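Local atomic coordinates of putative non-ribosomal peptide synthetase (Actinomadura parvosata subsp. kistnae, PDB entry 6M7L), a protein that adopts the condensation-domain fold of non-ribosomal peptide synthetases and probably serves as an X-type domain that recruits cytochrome P450 enzymes to the carrier-bound peptide. Residues 152-157 against 314-319; 351-356 against 369-374; 404-409 against 432-437. All blocks are in the same frame, centred on the assembly; numbering follows the deposited sequence.

Contact 1 of 3, residues 152-157 against 314-319; sequences AADEES and PFSRWL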
loop_
_atom_site.group_PDB
_atom_site.type_symbol
_atom_site.label_atom_id
_atom_site.label_comp_id
_atom_site.label_asym_id
_atom_site.label_seq_id
_atom_site.Cartn_x
_atom_site.Cartn_y
_atom_site.Cartn_z
ATOM N N ALA A 152 -22.788 3.242 1.732
ATOM C CA ALA A 152 -22.135 2.830 0.503
ATOM C C ALA A 152 -20.643 2.585 0.641
ATOM O O ALA A 152 -20.070 1.915 -0.223
ATOM C CB ALA A 152 -22.346 3.881 -0.595
ATOM N N ALA A 153 -20.003 3.097 1.688
ATOM C CA ALA A 153 -18.553 3.044 1.792
ATOM C C ALA A 153 -18.155 2.880 3.250
ATOM O O ALA A 153 -18.690 3.572 4.122
ATOM C CB ALA A 153 -17.921 4.311 1.205
ATOM N N ASP A 154 -17.225 1.966 3.511
ATOM C CA ASP A 154 -16.684 1.775 4.846
ATOM C C ASP A 154 -15.335 2.489 4.951
ATOM O O ASP A 154 -14.954 3.273 4.074
ATOM C CB ASP A 154 -16.586 0.281 5.176
ATOM C CG ASP A 154 -15.681 -0.485 4.222
ATOM O OD1 ASP A 154 -15.136 0.120 3.274
ATOM O OD2 ASP A 154 -15.514 -1.709 4.423
ATOM N N GLU A 155 -14.604 2.228 6.037
ATOM C CA GLU A 155 -13.300 2.859 6.216
ATOM C C GLU A 155 -12.342 2.449 5.103
ATOM O O GLU A 155 -11.673 3.296 4.497
ATOM C CB GLU A 155 -12.723 2.498 7.585
ATOM C CG GLU A 155 -11.715 3.510 8.125
ATOM C CD GLU A 155 -10.810 2.930 9.202
ATOM O OE1 GLU A 155 -9.860 2.199 8.851
ATOM O OE2 GLU A 155 -11.052 3.201 10.398
ATOM N N GLU A 156 -12.276 1.148 4.810
ATOM C CA GLU A 156 -11.382 0.646 3.772
ATOM C C GLU A 156 -11.760 1.147 2.386
ATOM O O GLU A 156 -10.897 1.194 1.504
ATOM C CB GLU A 156 -11.368 -0.883 3.777
ATOM C CG GLU A 156 -10.739 -1.509 5.017
ATOM C CD GLU A 156 -11.595 -1.345 6.254
ATOM O OE1 GLU A 156 -12.837 -1.363 6.120
ATOM O OE2 GLU A 156 -11.032 -1.178 7.355
ATOM N N SER A 157 -13.027 1.515 2.170
ATOM C CA SER A 157 -13.448 2.002 0.863
ATOM C C SER A 157 -12.824 3.344 0.516
ATOM O O SER A 157 -12.724 3.675 -0.670
ATOM C CB SER A 157 -14.973 2.114 0.801
ATOM O OG SER A 157 -15.584 0.833 0.784
ATOM N N PRO A 314 -20.224 -0.949 2.209
ATOM C CA PRO A 314 -20.309 -0.956 3.682
ATOM C C PRO A 314 -20.024 -2.341 4.247
ATOM O O PRO A 314 -20.902 -3.051 4.747
ATOM C CB PRO A 314 -21.749 -0.496 3.927
ATOM C CG PRO A 314 -22.495 -1.019 2.752
ATOM C CD PRO A 314 -21.557 -0.894 1.582
ATOM N N PHE A 315 -18.761 -2.751 4.161
ATOM C CA PHE A 315 -18.349 -4.076 4.603
ATOM C C PHE A 315 -17.922 -4.114 6.063
ATOM O O PHE A 315 -17.517 -5.178 6.543
ATOM C CB PHE A 315 -17.203 -4.597 3.732
ATOM C CG PHE A 315 -17.523 -4.661 2.266
ATOM C CD1 PHE A 315 -18.504 -5.517 1.791
ATOM C CD2 PHE A 315 -16.823 -3.883 1.360
ATOM C CE1 PHE A 315 -18.792 -5.579 0.440
ATOM C CE2 PHE A 315 -17.103 -3.943 0.007
ATOM C CZ PHE A 315 -18.090 -4.792 -0.453
ATOM N N SER A 316 -17.985 -2.987 6.770
ATOM C CA SER A 316 -17.654 -2.971 8.188
ATOM C C SER A 316 -18.501 -3.983 8.943
ATOM O O SER A 316 -19.731 -3.985 8.839
ATOM C CB SER A 316 -17.872 -1.571 8.772
ATOM O OG SER A 316 -16.935 -0.640 8.259
ATOM N N ARG A 317 -17.834 -4.857 9.687
ATOM C CA ARG A 317 -18.491 -5.783 10.595
ATOM C C ARG A 317 -18.136 -5.395 12.022
ATOM O O ARG A 317 -16.967 -5.135 12.327
ATOM C CB ARG A 317 -18.073 -7.227 10.319
ATOM C CG ARG A 317 -18.576 -7.789 9.000
ATOM C CD ARG A 317 -17.881 -9.103 8.694
ATOM N NE ARG A 317 -16.437 -8.922 8.600
ATOM C CZ ARG A 317 -15.547 -9.894 8.775
ATOM N NH1 ARG A 317 -15.951 -11.124 9.064
ATOM N NH2 ARG A 317 -14.251 -9.633 8.670
ATOM N N TRP A 318 -19.142 -5.340 12.886
ATOM C CA TRP A 318 -18.949 -5.020 14.289
ATOM C C TRP A 318 -19.188 -6.264 15.132
ATOM O O TRP A 318 -20.065 -7.076 14.824
ATOM C CB TRP A 318 -19.877 -3.886 14.727
ATOM C CG TRP A 318 -19.409 -2.545 14.251
ATOM C CD1 TRP A 318 -19.735 -1.929 13.079
ATOM C CD2 TRP A 318 -18.509 -1.660 14.931
ATOM N NE1 TRP A 318 -19.102 -0.712 12.990
ATOM C CE2 TRP A 318 -18.343 -0.524 14.115
ATOM C CE3 TRP A 318 -17.832 -1.718 16.153
ATOM C CZ2 TRP A 318 -17.530 0.546 14.483
ATOM C CZ3 TRP A 318 -17.023 -0.654 16.516
ATOM C CH2 TRP A 318 -16.879 0.462 15.683
ATOM N N LEU A 319 -18.398 -6.412 16.192
ATOM C CA LEU A 319 -18.417 -7.612 17.017
ATOM C C LEU A 319 -18.503 -7.209 18.481
ATOM O O LEU A 319 -17.595 -6.551 19.000
ATOM C CB LEU A 319 -17.171 -8.466 16.765
ATOM C CG LEU A 319 -17.318 -9.967 17.005
ATOM C CD1 LEU A 319 -18.374 -10.536 16.069
ATOM C CD2 LEU A 319 -15.982 -10.672 16.814
#

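Contact 2 of 3, residues 351-356 against 369-374; sequences LPFERL and HPIFQV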
loop_
_atom_site.group_PDB
_atom_site.type_symbol
_atom_site.label_atom_id
_atom_site.label_comp_id
_atom_site.label_asym_id
_atom_site.label_seq_id
_atom_site.Cartn_x
_atom_site.Cartn_y
_atom_site.Cartn_z
ATOM N N LEU A 351 -23.895 -13.545 11.386
ATOM C CA LEU A 351 -25.038 -12.688 11.671
ATOM C C LEU A 351 -24.570 -11.241 11.748
ATOM O O LEU A 351 -23.702 -10.927 12.572
ATOM C CB LEU A 351 -25.698 -13.107 12.980
ATOM C CG LEU A 351 -26.818 -12.207 13.509
ATOM C CD1 LEU A 351 -28.000 -12.205 12.555
ATOM C CD2 LEU A 351 -27.243 -12.643 14.902
ATOM N N PRO A 352 -25.092 -10.339 10.918
ATOM C CA PRO A 352 -24.619 -8.953 10.951
ATOM C C PRO A 352 -24.996 -8.270 12.255
ATOM O O PRO A 352 -26.049 -8.536 12.841
ATOM C CB PRO A 352 -25.329 -8.301 9.756
ATOM C CG PRO A 352 -25.815 -9.441 8.914
ATOM C CD PRO A 352 -26.109 -10.546 9.877
ATOM N N PHE A 353 -24.110 -7.378 12.704
ATOM C CA PHE A 353 -24.336 -6.682 13.968
ATOM C C PHE A 353 -25.640 -5.896 13.944
ATOM O O PHE A 353 -26.375 -5.870 14.938
ATOM C CB PHE A 353 -23.165 -5.753 14.276
ATOM C CG PHE A 353 -23.385 -4.891 15.483
ATOM C CD1 PHE A 353 -23.275 -5.423 16.755
ATOM C CD2 PHE A 353 -23.708 -3.550 15.345
ATOM C CE1 PHE A 353 -23.483 -4.635 17.869
ATOM C CE2 PHE A 353 -23.916 -2.757 16.455
ATOM C CZ PHE A 353 -23.800 -3.300 17.720
ATOM N N GLU A 354 -25.944 -5.249 12.817
ATOM C CA GLU A 354 -27.164 -4.456 12.730
ATOM C C GLU A 354 -28.412 -5.327 12.804
ATOM O O GLU A 354 -29.434 -4.896 13.348
ATOM C CB GLU A 354 -27.165 -3.628 11.445
ATOM C CG GLU A 354 -26.093 -2.544 11.394
ATOM C CD GLU A 354 -24.707 -3.085 11.084
ATOM O OE1 GLU A 354 -24.561 -4.317 10.936
ATOM O OE2 GLU A 354 -23.762 -2.274 10.986
ATOM N N ARG A 355 -28.355 -6.549 12.268
ATOM C CA ARG A 355 -29.490 -7.454 12.408
ATOM C C ARG A 355 -29.609 -7.961 13.840
ATOM O O ARG A 355 -30.715 -8.027 14.390
ATOM C CB ARG A 355 -29.365 -8.622 11.431
ATOM C CG ARG A 355 -30.540 -9.589 11.488
ATOM C CD ARG A 355 -31.861 -8.871 11.235
ATOM N NE ARG A 355 -33.006 -9.648 11.705
ATOM C CZ ARG A 355 -34.275 -9.279 11.557
ATOM N NH1 ARG A 355 -35.250 -10.050 12.020
ATOM N NH2 ARG A 355 -34.572 -8.141 10.942
ATOM N N LEU A 356 -28.480 -8.321 14.458
ATOM C CA LEU A 356 -28.497 -8.708 15.865
ATOM C C LEU A 356 -29.043 -7.587 16.737
ATOM O O LEU A 356 -29.790 -7.839 17.690
ATOM C CB LEU A 356 -27.090 -9.098 16.321
ATOM C CG LEU A 356 -26.912 -9.290 17.829
ATOM C CD1 LEU A 356 -27.809 -10.409 18.334
ATOM C CD2 LEU A 356 -25.456 -9.562 18.176
ATOM N N HIS A 369 -25.264 3.922 21.388
ATOM C CA HIS A 369 -25.013 2.837 20.450
ATOM C C HIS A 369 -25.515 1.514 21.023
ATOM O O HIS A 369 -25.430 1.287 22.235
ATOM C CB HIS A 369 -23.521 2.745 20.131
ATOM C CG HIS A 369 -23.201 1.840 18.983
ATOM N ND1 HIS A 369 -22.841 0.521 19.154
ATOM C CD2 HIS A 369 -23.189 2.064 17.648
ATOM C CE1 HIS A 369 -22.618 -0.029 17.972
ATOM N NE2 HIS A 369 -22.825 0.886 17.042
ATOM N N PRO A 370 -26.053 0.628 20.186
ATOM C CA PRO A 370 -26.595 -0.636 20.697
ATOM C C PRO A 370 -25.514 -1.562 21.234
ATOM O O PRO A 370 -24.365 -1.549 20.784
ATOM C CB PRO A 370 -27.282 -1.250 19.469
ATOM C CG PRO A 370 -27.519 -0.106 18.542
ATOM C CD PRO A 370 -26.370 0.827 18.762
ATOM N N ILE A 371 -25.906 -2.359 22.229
ATOM C CA ILE A 371 -25.118 -3.451 22.797
ATOM C C ILE A 371 -23.836 -2.955 23.458
ATOM O O ILE A 371 -23.541 -3.321 24.602
ATOM C CB ILE A 371 -24.812 -4.524 21.736
ATOM C CG1 ILE A 371 -26.116 -5.041 21.122
ATOM C CG2 ILE A 371 -24.043 -5.677 22.360
ATOM C CD1 ILE A 371 -25.925 -6.153 20.113
ATOM N N PHE A 372 -23.053 -2.139 22.755
ATOM C CA PHE A 372 -21.850 -1.570 23.341
ATOM C C PHE A 372 -21.748 -0.098 22.974
ATOM O O PHE A 372 -22.240 0.340 21.932
ATOM C CB PHE A 372 -20.576 -2.319 22.900
ATOM C CG PHE A 372 -20.384 -2.385 21.412
ATOM C CD1 PHE A 372 -19.735 -1.366 20.734
ATOM C CD2 PHE A 372 -20.837 -3.478 20.694
ATOM C CE1 PHE A 372 -19.558 -1.429 19.366
ATOM C CE2 PHE A 372 -20.656 -3.547 19.325
ATOM C CZ PHE A 372 -20.018 -2.522 18.661
ATOM N N GLN A 373 -21.108 0.662 23.861
ATOM C CA GLN A 373 -20.837 2.070 23.636
ATOM C C GLN A 373 -19.351 2.379 23.611
ATOM O O GLN A 373 -18.975 3.515 23.296
ATOM C CB GLN A 373 -21.514 2.932 24.715
ATOM C CG GLN A 373 -23.026 2.790 24.771
ATOM C CD GLN A 373 -23.473 1.473 25.373
ATOM O OE1 GLN A 373 -22.969 1.052 26.413
ATOM N NE2 GLN A 373 -24.413 0.806 24.711
ATOM N N VAL A 374 -18.506 1.408 23.941
ATOM C CA VAL A 374 -17.058 1.536 23.889
ATOM C C VAL A 374 -16.536 0.494 22.913
ATOM O O VAL A 374 -16.982 -0.658 22.927
ATOM C CB VAL A 374 -16.428 1.357 25.286
ATOM C CG1 VAL A 374 -14.910 1.434 25.210
ATOM C CG2 VAL A 374 -16.975 2.403 26.244
#

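Contact 3 of 3, residues 404-409 against 432-437; sequences EAMELD and VYAEDR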
loop_
_atom_site.group_PDB
_atom_site.type_symbol
_atom_site.label_atom_id
_atom_site.label_comp_id
_atom_site.label_asym_id
_atom_site.label_seq_id
_atom_site.Cartn_x
_atom_site.Cartn_y
_atom_site.Cartn_z
ATOM N N GLU A 404 -13.899 11.235 12.833
ATOM C CA GLU A 404 -15.135 10.853 12.164
ATOM C C GLU A 404 -16.314 10.899 13.129
ATOM O O GLU A 404 -16.173 10.673 14.334
ATOM C CB GLU A 404 -15.009 9.448 11.574
ATOM C CG GLU A 404 -14.279 9.389 10.248
ATOM C CD GLU A 404 -13.889 7.977 9.864
ATOM O OE1 GLU A 404 -13.773 7.126 10.771
ATOM O OE2 GLU A 404 -13.697 7.718 8.656
ATOM N N ALA A 405 -17.487 11.209 12.583
ATOM C CA ALA A 405 -18.713 11.121 13.360
ATOM C C ALA A 405 -18.945 9.678 13.783
ATOM O O ALA A 405 -18.780 8.750 12.985
ATOM C CB ALA A 405 -19.899 11.639 12.545
ATOM N N MET A 406 -19.311 9.485 15.047
ATOM C CA MET A 406 -19.512 8.146 15.575
ATOM C C MET A 406 -20.679 8.149 16.548
ATOM O O MET A 406 -21.056 9.185 17.098
ATOM C CB MET A 406 -18.250 7.613 16.268
ATOM C CG MET A 406 -17.886 8.332 17.555
ATOM S SD MET A 406 -16.476 7.562 18.367
ATOM C CE MET A 406 -16.476 8.400 19.944
ATOM N N GLU A 407 -21.256 6.963 16.744
ATOM C CA GLU A 407 -22.296 6.770 17.744
ATOM C C GLU A 407 -21.743 6.319 19.083
ATOM O O GLU A 407 -22.444 6.420 20.097
ATOM C CB GLU A 407 -23.315 5.734 17.262
ATOM C CG GLU A 407 -23.917 6.023 15.907
ATOM C CD GLU A 407 -24.942 4.984 15.514
ATOM O OE1 GLU A 407 -26.035 4.966 16.121
ATOM O OE2 GLU A 407 -24.647 4.172 14.612
ATOM N N LEU A 408 -20.513 5.817 19.108
ATOM C CA LEU A 408 -19.919 5.335 20.340
ATOM C C LEU A 408 -19.581 6.501 21.262
ATOM O O LEU A 408 -19.433 7.648 20.832
ATOM C CB LEU A 408 -18.659 4.526 20.037
ATOM C CG LEU A 408 -18.855 3.339 19.093
ATOM C CD1 LEU A 408 -17.544 2.980 18.416
ATOM C CD2 LEU A 408 -19.412 2.148 19.854
ATOM N N ASP A 409 -19.479 6.195 22.555
ATOM C CA ASP A 409 -18.988 7.185 23.505
ATOM C C ASP A 409 -17.469 7.226 23.510
ATOM O O ASP A 409 -16.870 8.301 23.629
ATOM C CB ASP A 409 -19.505 6.880 24.910
ATOM C CG ASP A 409 -20.991 6.622 24.937
ATOM O OD1 ASP A 409 -21.687 7.083 24.011
ATOM O OD2 ASP A 409 -21.466 5.961 25.883
ATOM N N VAL A 432 -10.606 8.118 21.225
ATOM C CA VAL A 432 -11.607 8.922 20.535
ATOM C C VAL A 432 -12.874 8.939 21.379
ATOM O O VAL A 432 -13.441 7.887 21.687
ATOM C CB VAL A 432 -11.883 8.376 19.128
ATOM C CG1 VAL A 432 -12.872 9.272 18.400
ATOM C CG2 VAL A 432 -10.579 8.250 18.350
ATOM N N TYR A 433 -13.318 10.136 21.758
ATOM C CA TYR A 433 -14.435 10.300 22.677
ATOM C C TYR A 433 -15.569 11.065 22.007
ATOM O O TYR A 433 -15.346 11.885 21.112
ATOM C CB TYR A 433 -14.000 11.040 23.951
ATOM C CG TYR A 433 -13.598 12.476 23.706
ATOM C CD1 TYR A 433 -12.302 12.799 23.325
ATOM C CD2 TYR A 433 -14.516 13.510 23.848
ATOM C CE1 TYR A 433 -11.930 14.110 23.096
ATOM C CE2 TYR A 433 -14.155 14.822 23.618
ATOM C CZ TYR A 433 -12.863 15.116 23.241
ATOM O OH TYR A 433 -12.502 16.421 23.013
ATOM N N ALA A 434 -16.789 10.793 22.461
ATOM C CA ALA A 434 -17.965 11.498 21.968
ATOM C C ALA A 434 -18.114 12.828 22.695
ATOM O O ALA A 434 -18.086 12.877 23.928
ATOM C CB ALA A 434 -19.217 10.645 22.160
ATOM N N GLU A 435 -18.281 13.907 21.927
ATOM C CA GLU A 435 -18.358 15.232 22.535
ATOM C C GLU A 435 -19.651 15.430 23.320
ATOM O O GLU A 435 -19.662 16.175 24.306
ATOM C CB GLU A 435 -18.203 16.312 21.464
ATOM C CG GLU A 435 -16.798 16.383 20.875
ATOM C CD GLU A 435 -16.572 17.622 20.031
ATOM O OE1 GLU A 435 -17.546 18.369 19.793
ATOM O OE2 GLU A 435 -15.418 17.849 19.610
ATOM N N ASP A 436 -20.747 14.763 22.919
ATOM C CA ASP A 436 -22.002 14.836 23.688
ATOM C C ASP A 436 -21.925 14.106 25.005
ATOM O O ASP A 436 -22.939 14.005 25.711
ATOM C CB ASP A 436 -23.167 14.259 22.885
ATOM C CG ASP A 436 -23.399 14.987 21.581
ATOM O OD1 ASP A 436 -22.937 16.141 21.451
ATOM O OD2 ASP A 436 -24.048 14.402 20.686
ATOM N N ARG A 437 -20.742 13.597 25.347
ATOM C CA ARG A 437 -20.587 12.699 26.484
ATOM C C ARG A 437 -19.357 12.979 27.328
ATOM O O ARG A 437 -19.415 12.784 28.546
ATOM C CB ARG A 437 -20.531 11.248 25.970
ATOM C CG ARG A 437 -20.329 10.202 27.037
ATOM C CD ARG A 437 -21.628 9.745 27.660
ATOM N NE ARG A 437 -21.393 8.673 28.621
ATOM C CZ ARG A 437 -22.316 8.198 29.448
ATOM N NH1 ARG A 437 -23.543 8.704 29.433
ATOM N NH2 ARG A 437 -22.013 7.221 30.291
#

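Contact 1 of 3, residues 152-157 against 314-319
Asp154 and Phe315 carry the polar side of this contact, where the loop before helix 155-172 meets the turn that leads into strand 317-324. The evidence for a bond between them is modest: Phe315 N lies 3.4 Å from Asp154 OD2 with an N-H...O angle of 132°, so the bond is weak. The carboxylate owes its position to a first torsion (chi1 60°) that sets CG between the backbone N and the carbonyl carbon. From there OD1 turns back to the helix start and OD2 points across. Asp154 is the N-cap: Ser157 N donates to OD1 at 2.8 Å, nearly along the C-O axis, while Ser157 OG donates to the same oxygen at 2.6 Å from the other face of the carboxylate plane. Arg301 adds a salt bridge to OD1.

Van der Waals contacts fill in around these bonds. Phe315 CB comes to 3.4 Å from Asp154 OD2, with carboxylate and ring planes 71° apart. Ser316 OG stands 3.2 Å from Asp154 CB, its polar bond going to Arg298, and Pro314 CD rests 3.7 Å from Ala152 O.

The HRxxxDE sequence ending in Asp154 and Glu155 occupies the place of the HHxxxDG motif of active condensation domains. An arginine-bound aspartate at this point is consistent with a structural role for it there. With Ser157 N, Ser157 OG and Arg301 all on OD1, the carboxylate's rotation is probably largely fixed, which leaves OD2 turned toward Phe315 N, where it adds only a weak bond between helix start and turn.

Contact 2 of 3, residues 351-356 against 369-374
Phe353 swings CG anti to its own backbone nitrogen (chi1 174°), which carries its ring off the first turn of helix 353-360 into the bend formed by His369, Pro370, Ile371 and Phe372. His369 comes to meet Phe353 from the facing direction, whereas Phe372 places CG between its N and carbonyl carbon and crosses the same ring obliquely.

The three rings make an aromatic cluster, though not a stacked one. Phe353 and His369 lie almost parallel, planes 3° apart, but meet rim to rim, with Phe353 CE2 at 3.4 Å from His369 CE1. Phe372 is inclined by 42° to Phe353, and its CE2 lies 3.4 Å from Phe353 CE1. Pro370 O approaches the edge of the Phe353 ring, 3.6 Å from CZ. The methyl Ile371 CD1 bridges two residues of the helix, 3.6 Å from Phe353 CE1 and 3.9 Å from Leu356 CD2. With an alanine at Phe353 the ring is gone, which would probably open a gap between helix and bend, depriving His369 and Phe372 of their shared ring neighbour and leaving Ile371 CD1 with Leu356 as its chief helix contact.

No hydrogen bond crosses the contact; polar groups of the bend bind within it. His369 ND1 donates to Phe372 O at 2.8 Å, and Gln373 NE2 to His369 O at 2.7 Å. The chemistry therefore implies a division of labour: internal hydrogen bonds shape the bend that precedes strand 374-380, and apolar and aromatic contacts hold it against the helix.

Contact 3 of 3, residues 404-409 against 432-437
In the mixed four-stranded sheet of the condensation-domain fold, strands 410-418 and 424-434 run antiparallel as neighbours, and here the loop entering the first meets the end of the second. Ala434 N donates to Asp409 O at 2.8 Å with an N-H...O angle of 149°, the donor tilted 31° from the carbonyl plane. The same oxygen takes a CA-H...O contact from Tyr433 CA at 3.3 Å. This continues the strand pairing that Val432 makes with Trp411.

Apolar contact comes from Met406, extended beyond CG so that its tip reaches the strand: CE lies 4.2 Å from Ala434 CB and SD 4.0 Å from Val432 CG1. Separately, Ala434 CB packs against the loop backbone, 3.3 Å from Leu408 O.

Charge is added where the strand has ended. The carboxylate of Asp409 has its main partner in Arg238, a salt bridge to OD2, and the Arg437 side chain crosses that of Asp409 obliquely, its CG at 4.0 Å from Asp409 CB. Carboxylate and guanidinium planes are 27° apart. The second ion pair is long and purely electrostatic: Asp409 OD2 lies over one face of the guanidinium, 3.9 Å from Arg437 NE, and no N-H points at it.

Overall arrangement
All three contacts are mainly buried. The centre of contact 1 lies nearest the chain centre, about 6 Å from it, against about 13 and 12 Å for the centres of contacts 2 and 3. Contacts 1 and 3 each include one exposed charged residue, Glu155 and Arg437; contact 2 has none. Contact 1 relies on a capped, arginine-held carboxylate, contact 2 on aromatic and apolar side chains, contact 3 on backbone pairing. Contacts 2 and 3 serve one sheet: segment 369-374 leads into strand 374-380, and the loop 404-409 into neighbouring strand 410-418; Gln373 O probably accepts from Asp409 N, 2.8 Å away. Trp318 of contact 1 packs its O on Phe353 and its ring on Phe372 and Leu408.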